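Local coordinates for protein esterase D (Lactobacillus rhamnosus, PDB 3DKR) that probably hydrolyses carboxylic esters, as an alpha/beta hydrolase with a serine nucleophile and a charge-relay pair, at residues P186-Q191 / D217-D222; F96-S101 / G121-P126. All coordinates share one frame; numbering follows the deposited sequence.

Contact 1: residues P186-Q191 / D217-D222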
# COMPACT_ATOMS: atom_id res chain seq x y z
N PRO A 186 16.21 -4.67 -5.21
CA PRO A 186 15.73 -5.56 -4.17
C PRO A 186 14.25 -5.29 -3.87
O PRO A 186 13.85 -4.12 -3.77
CB PRO A 186 16.61 -5.19 -2.96
CG PRO A 186 17.84 -4.62 -3.56
CD PRO A 186 17.43 -3.95 -4.80
N THR A 187 13.47 -6.36 -3.75
CA THR A 187 12.03 -6.25 -3.50
C THR A 187 11.62 -7.05 -2.27
O THR A 187 11.99 -8.21 -2.11
CB THR A 187 11.23 -6.72 -4.71
OG1 THR A 187 11.65 -5.99 -5.86
CG2 THR A 187 9.73 -6.55 -4.50
N PHE A 188 10.82 -6.40 -1.42
CA PHE A 188 10.27 -6.99 -0.21
C PHE A 188 8.84 -7.41 -0.48
O PHE A 188 8.06 -6.67 -1.07
CB PHE A 188 10.28 -5.95 0.92
CG PHE A 188 9.78 -6.47 2.23
CD1 PHE A 188 10.65 -7.04 3.15
CD2 PHE A 188 8.42 -6.45 2.53
CE1 PHE A 188 10.19 -7.55 4.36
CE2 PHE A 188 7.96 -6.95 3.74
CZ PHE A 188 8.85 -7.51 4.65
N ILE A 189 8.49 -8.62 -0.04
CA ILE A 189 7.11 -9.11 -0.13
C ILE A 189 6.65 -9.66 1.20
O ILE A 189 7.23 -10.62 1.72
CB ILE A 189 6.94 -10.21 -1.20
CG1 ILE A 189 7.38 -9.70 -2.57
CG2 ILE A 189 5.48 -10.70 -1.20
CD1 ILE A 189 7.37 -10.76 -3.70
N GLY A 190 5.63 -9.03 1.78
CA GLY A 190 4.99 -9.53 2.97
C GLY A 190 3.53 -9.82 2.70
O GLY A 190 2.86 -9.06 1.98
N GLN A 191 3.02 -10.92 3.25
CA GLN A 191 1.65 -11.34 2.99
C GLN A 191 1.04 -12.03 4.21
O GLN A 191 1.64 -12.95 4.76
CB GLN A 191 1.63 -12.31 1.81
CG GLN A 191 0.28 -12.90 1.48
CD GLN A 191 -0.75 -11.85 1.19
OE1 GLN A 191 -0.60 -11.07 0.24
NE2 GLN A 191 -1.85 -11.86 1.96
N ASP A 217 12.92 -10.57 -0.97
CA ASP A 217 12.87 -10.91 0.44
C ASP A 217 11.42 -11.20 0.83
O ASP A 217 10.62 -10.27 0.97
CB ASP A 217 13.44 -9.75 1.27
CG ASP A 217 13.55 -10.07 2.75
OD1 ASP A 217 13.54 -11.26 3.15
OD2 ASP A 217 13.69 -9.11 3.53
N PHE A 218 11.09 -12.48 0.99
CA PHE A 218 9.70 -12.94 1.09
C PHE A 218 9.32 -13.36 2.51
O PHE A 218 10.01 -14.19 3.12
CB PHE A 218 9.49 -14.11 0.12
CG PHE A 218 8.05 -14.58 -0.00
CD1 PHE A 218 7.27 -14.15 -1.07
CD2 PHE A 218 7.49 -15.47 0.90
CE1 PHE A 218 5.97 -14.58 -1.21
CE2 PHE A 218 6.17 -15.90 0.77
CZ PHE A 218 5.41 -15.45 -0.29
N HIS A 219 8.21 -12.82 3.00
CA HIS A 219 7.75 -13.09 4.37
C HIS A 219 6.27 -13.39 4.43
O HIS A 219 5.47 -12.63 3.88
CB HIS A 219 8.08 -11.92 5.26
CG HIS A 219 9.54 -11.69 5.40
ND1 HIS A 219 10.30 -12.34 6.35
CD2 HIS A 219 10.40 -10.93 4.68
CE1 HIS A 219 11.56 -11.97 6.22
NE2 HIS A 219 11.65 -11.12 5.22
N TRP A 220 5.93 -14.50 5.08
CA TRP A 220 4.55 -14.95 5.29
C TRP A 220 4.21 -14.76 6.76
O TRP A 220 4.99 -15.18 7.62
CB TRP A 220 4.43 -16.44 4.92
CG TRP A 220 3.02 -16.89 4.71
CD1 TRP A 220 2.22 -17.57 5.59
CD2 TRP A 220 2.24 -16.71 3.52
NE1 TRP A 220 0.98 -17.80 5.03
CE2 TRP A 220 0.97 -17.27 3.76
CE3 TRP A 220 2.49 -16.09 2.30
CZ2 TRP A 220 -0.04 -17.26 2.79
CZ3 TRP A 220 1.50 -16.09 1.35
CH2 TRP A 220 0.25 -16.67 1.59
N TYR A 221 3.07 -14.13 7.05
CA TYR A 221 2.66 -13.80 8.42
C TYR A 221 1.51 -14.74 8.77
O TYR A 221 0.34 -14.44 8.57
CB TYR A 221 2.35 -12.29 8.55
CG TYR A 221 3.61 -11.52 8.28
CD1 TYR A 221 4.58 -11.35 9.26
CD2 TYR A 221 3.88 -11.03 7.00
CE1 TYR A 221 5.79 -10.69 8.99
CE2 TYR A 221 5.07 -10.37 6.71
CZ TYR A 221 6.02 -10.22 7.70
OH TYR A 221 7.19 -9.56 7.39
N ASP A 222 1.89 -15.88 9.35
CA ASP A 222 1.06 -17.09 9.42
C ASP A 222 -0.41 -16.91 9.77
O ASP A 222 -1.31 -17.32 9.02
CB ASP A 222 1.69 -18.14 10.37
CG ASP A 222 2.18 -17.55 11.70
OD1 ASP A 222 1.80 -16.42 12.09
OD2 ASP A 222 2.97 -18.26 12.38
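Thr187 and Asp217 open a ladder of five backbone hydrogen bonds that joins strand 187-191 to strand 217-221, the two running parallel. Asp217 N gives to Thr187 O, Ile189 N to Asp217 O, His219 N to Ile189 O, Gln191 N to His219 O and Tyr221 N to Gln191 O. The Ile189 N to Asp217 O bond (2.9 Å) is the straightest at 173°, and the Gln191 N to His219 O bond (3.1 Å) the most bent at 141°. Most of these carbonyls also take a CA-H from the facing strand, as Gly190 CA does with His219 O at 3.3 Å.

This is the closing pair of a beta-alpha-beta unit, with helix 202-209 as the crossover, at the end of the alpha/beta hydrolase sheet where strand 216-221 is outermost.

Aromatic side chains meet on the face that carries Phe188 and His219. Their rings are nearly parallel but slid apart, touching where Phe188 CE1 meets His219 CD2 at 3.4 Å. Asp217 O lies over one face of the Phe188 ring, while Tyr221 OH, which is hydrogen-bonded to Asp240 on helix 234-246, reaches its edge. Gly190, without a side chain, leaves its CA against the edge of the Tyr221 ring, 3.8 Å from CE2.

On the other face Ile189 CG2 touches Phe218 CD1 at 3.9 Å. Gln191 runs alongside Trp220, with Gln191 CG 3.4 Å from Trp220 CZ3. The backbone O of Gln191 lies over one face of the indole. With CG anti to the backbone N (chi1 176°), a bend at chi2 turns the Gln191 amide away from the indole, toward Ser125 and Asp195: OE1 bonds to Ser125 OG and NE2 to OD2 of Asp195, a predicted charge-relay residue.

Contact 2: residues F96-S101 / G121-P126. With ACT (acetate ion), chain B.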
# COMPACT_ATOMS: atom_id res chain seq x y z
N PHE A 96 13.21 4.21 0.01
CA PHE A 96 12.49 2.95 -0.13
C PHE A 96 10.99 3.28 -0.25
O PHE A 96 10.54 4.26 0.32
CB PHE A 96 12.70 2.08 1.09
CG PHE A 96 14.12 1.61 1.27
CD1 PHE A 96 14.49 0.32 0.94
CD2 PHE A 96 15.10 2.47 1.75
CE1 PHE A 96 15.81 -0.11 1.10
CE2 PHE A 96 16.42 2.04 1.91
CZ PHE A 96 16.76 0.75 1.58
N VAL A 97 10.25 2.46 -0.97
CA VAL A 97 8.81 2.67 -1.15
C VAL A 97 8.07 1.36 -0.94
O VAL A 97 8.39 0.36 -1.60
CB VAL A 97 8.52 3.18 -2.56
CG1 VAL A 97 7.03 3.51 -2.72
CG2 VAL A 97 9.44 4.39 -2.86
N PHE A 98 7.09 1.37 -0.04
CA PHE A 98 6.28 0.19 0.28
C PHE A 98 4.81 0.56 0.32
O PHE A 98 4.47 1.70 0.57
CB PHE A 98 6.63 -0.38 1.66
CG PHE A 98 8.09 -0.67 1.87
CD1 PHE A 98 8.64 -1.87 1.45
CD2 PHE A 98 8.89 0.23 2.57
CE1 PHE A 98 9.98 -2.15 1.66
CE2 PHE A 98 10.23 -0.04 2.77
CZ PHE A 98 10.76 -1.24 2.33
N GLY A 99 3.95 -0.44 0.14
CA GLY A 99 2.52 -0.22 0.29
C GLY A 99 1.75 -1.46 0.64
O GLY A 99 2.29 -2.57 0.60
N LEU A 100 0.48 -1.26 1.00
CA LEU A 100 -0.47 -2.36 1.24
C LEU A 100 -0.98 -2.86 -0.12
O LEU A 100 -0.24 -2.78 -1.10
CB LEU A 100 -1.57 -1.95 2.22
CG LEU A 100 -1.07 -2.04 3.67
CD1 LEU A 100 -1.85 -1.09 4.60
CD2 LEU A 100 -1.13 -3.48 4.17
N SER A 101 -2.18 -3.46 -0.23
CA SER A 101 -2.53 -4.03 -1.55
C SER A 101 -2.60 -2.94 -2.62
O SER A 101 -1.94 -3.03 -3.66
CB SER A 101 -3.82 -4.86 -1.53
OG SER A 101 -3.69 -6.05 -0.76
N GLY A 121 8.68 -2.52 -2.05
CA GLY A 121 7.88 -3.74 -2.08
C GLY A 121 6.49 -3.57 -1.49
O GLY A 121 5.95 -2.46 -1.45
N VAL A 122 5.93 -4.68 -1.04
CA VAL A 122 4.54 -4.73 -0.65
C VAL A 122 4.35 -5.41 0.69
O VAL A 122 5.12 -6.29 1.08
CB VAL A 122 3.67 -5.43 -1.71
CG1 VAL A 122 3.93 -4.82 -3.12
CG2 VAL A 122 3.94 -6.93 -1.72
N PHE A 123 3.30 -4.99 1.38
CA PHE A 123 2.88 -5.61 2.62
C PHE A 123 1.61 -6.43 2.43
O PHE A 123 1.08 -6.97 3.42
CB PHE A 123 2.62 -4.56 3.69
CG PHE A 123 3.78 -3.63 3.97
CD1 PHE A 123 5.10 -4.06 3.83
CD2 PHE A 123 3.54 -2.35 4.44
CE1 PHE A 123 6.15 -3.19 4.13
CE2 PHE A 123 4.57 -1.51 4.74
CZ PHE A 123 5.87 -1.92 4.59
N SER A 124 1.11 -6.50 1.19
CA SER A 124 0.07 -7.46 0.80
C SER A 124 0.02 -7.56 -0.72
O SER A 124 0.58 -6.72 -1.44
CB SER A 124 -1.31 -7.06 1.34
OG SER A 124 -2.19 -8.19 1.34
N SER A 125 -0.60 -8.63 -1.21
CA SER A 125 -0.69 -8.87 -2.65
C SER A 125 -1.48 -7.81 -3.38
O SER A 125 -2.33 -7.15 -2.79
CB SER A 125 -1.33 -10.23 -2.89
OG SER A 125 -0.46 -11.25 -2.45
N PRO A 126 -1.21 -7.62 -4.68
CA PRO A 126 -1.96 -6.61 -5.41
C PRO A 126 -3.42 -6.98 -5.59
O PRO A 126 -3.81 -8.13 -5.38
CB PRO A 126 -1.24 -6.57 -6.77
CG PRO A 126 -0.60 -7.90 -6.91
CD PRO A 126 -0.23 -8.32 -5.52
C ACT B . -5.60 -2.79 0.60
O ACT B . -5.39 -1.92 -0.30
OXT ACT B . -4.62 -3.27 1.24
CH3 ACT B . -6.99 -3.25 0.93
O HOH W 1 0.31 -4.88 -3.70
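Phe98 and Phe123 lay their rings almost parallel, planes 15° apart, but slid so far that they barely overlap, with centroids 5.4 Å apart. The closest touch is Phe123 CZ on Phe98 CB at 3.4 Å, oblique to both rings. Gly121 N also comes obliquely to the Phe98 ring near CD1, and Gly99 O does the same to the Phe123 ring. Leu100 CD2 packs on Phe123 CB, the two side chains crossing at about a right angle.

The backbones pair in parallel as far as Gly99 and Val122. Gly121 N bonds to Val97 O, Gly99 N makes a longer bond to Gly121 O (3.3 Å), and Phe123 N ends the series with a short one to Gly99 O (2.7 Å). Gly121 has backbone angles at which a CB would be jammed against the preceding carbonyl, which calls for glycine.

Beyond the strands comes the active-site end. Ser101, the predicted nucleophile, sits at the turn from strand to helix, the nucleophile elbow of alpha/beta hydrolases. Its OG lies beside the backbone N (chi1 -67°) and donates to Ser125 O at 2.7 Å, in the carbonyl plane. Ser101 N bonds at 2.9 Å to OXT of an acetate, probably from the crystallisation liquor. Tyr31 N and Leu102 N, probably the oxyanion-hole donors as in other alpha/beta hydrolases, also bond to the acetate, as does NE2 of the predicted catalytic His226. A water lies 2.9 Å from both Ser101 O and Ser124 O, between the two segments.

Helix 101-113 links the two strands as a beta-alpha-beta crossover. Strand 23-28 flanks strand 94-99 on its far side, helix 234-246 packs Val241 on both Phe98 and Phe123, and helix 202-209 meets Val122 through Leu206.

In the fold
Both contacts are parallel strand pairs of one sheet, each closing a beta-alpha-beta unit, and strands 119-122 and 187-192 lie side by side between them, bonded through Gly190 N and Val122 O. Contact 2 sits in the buried middle, its centre about 5 Å from the centre of the chain; contact 1, centred about 13 Å from it, includes the outermost strand 216-221 and several partly exposed residues. Each has one slid-apart aromatic pair, but contact 1 has five backbone bonds, whereas contact 2 has three and then serine, water and acetate contacts around the nucleophile. They meet at Gln191 OE1 and Ser125 OG, near the predicted triad, and helices 202-209 and 234-246 pack on both.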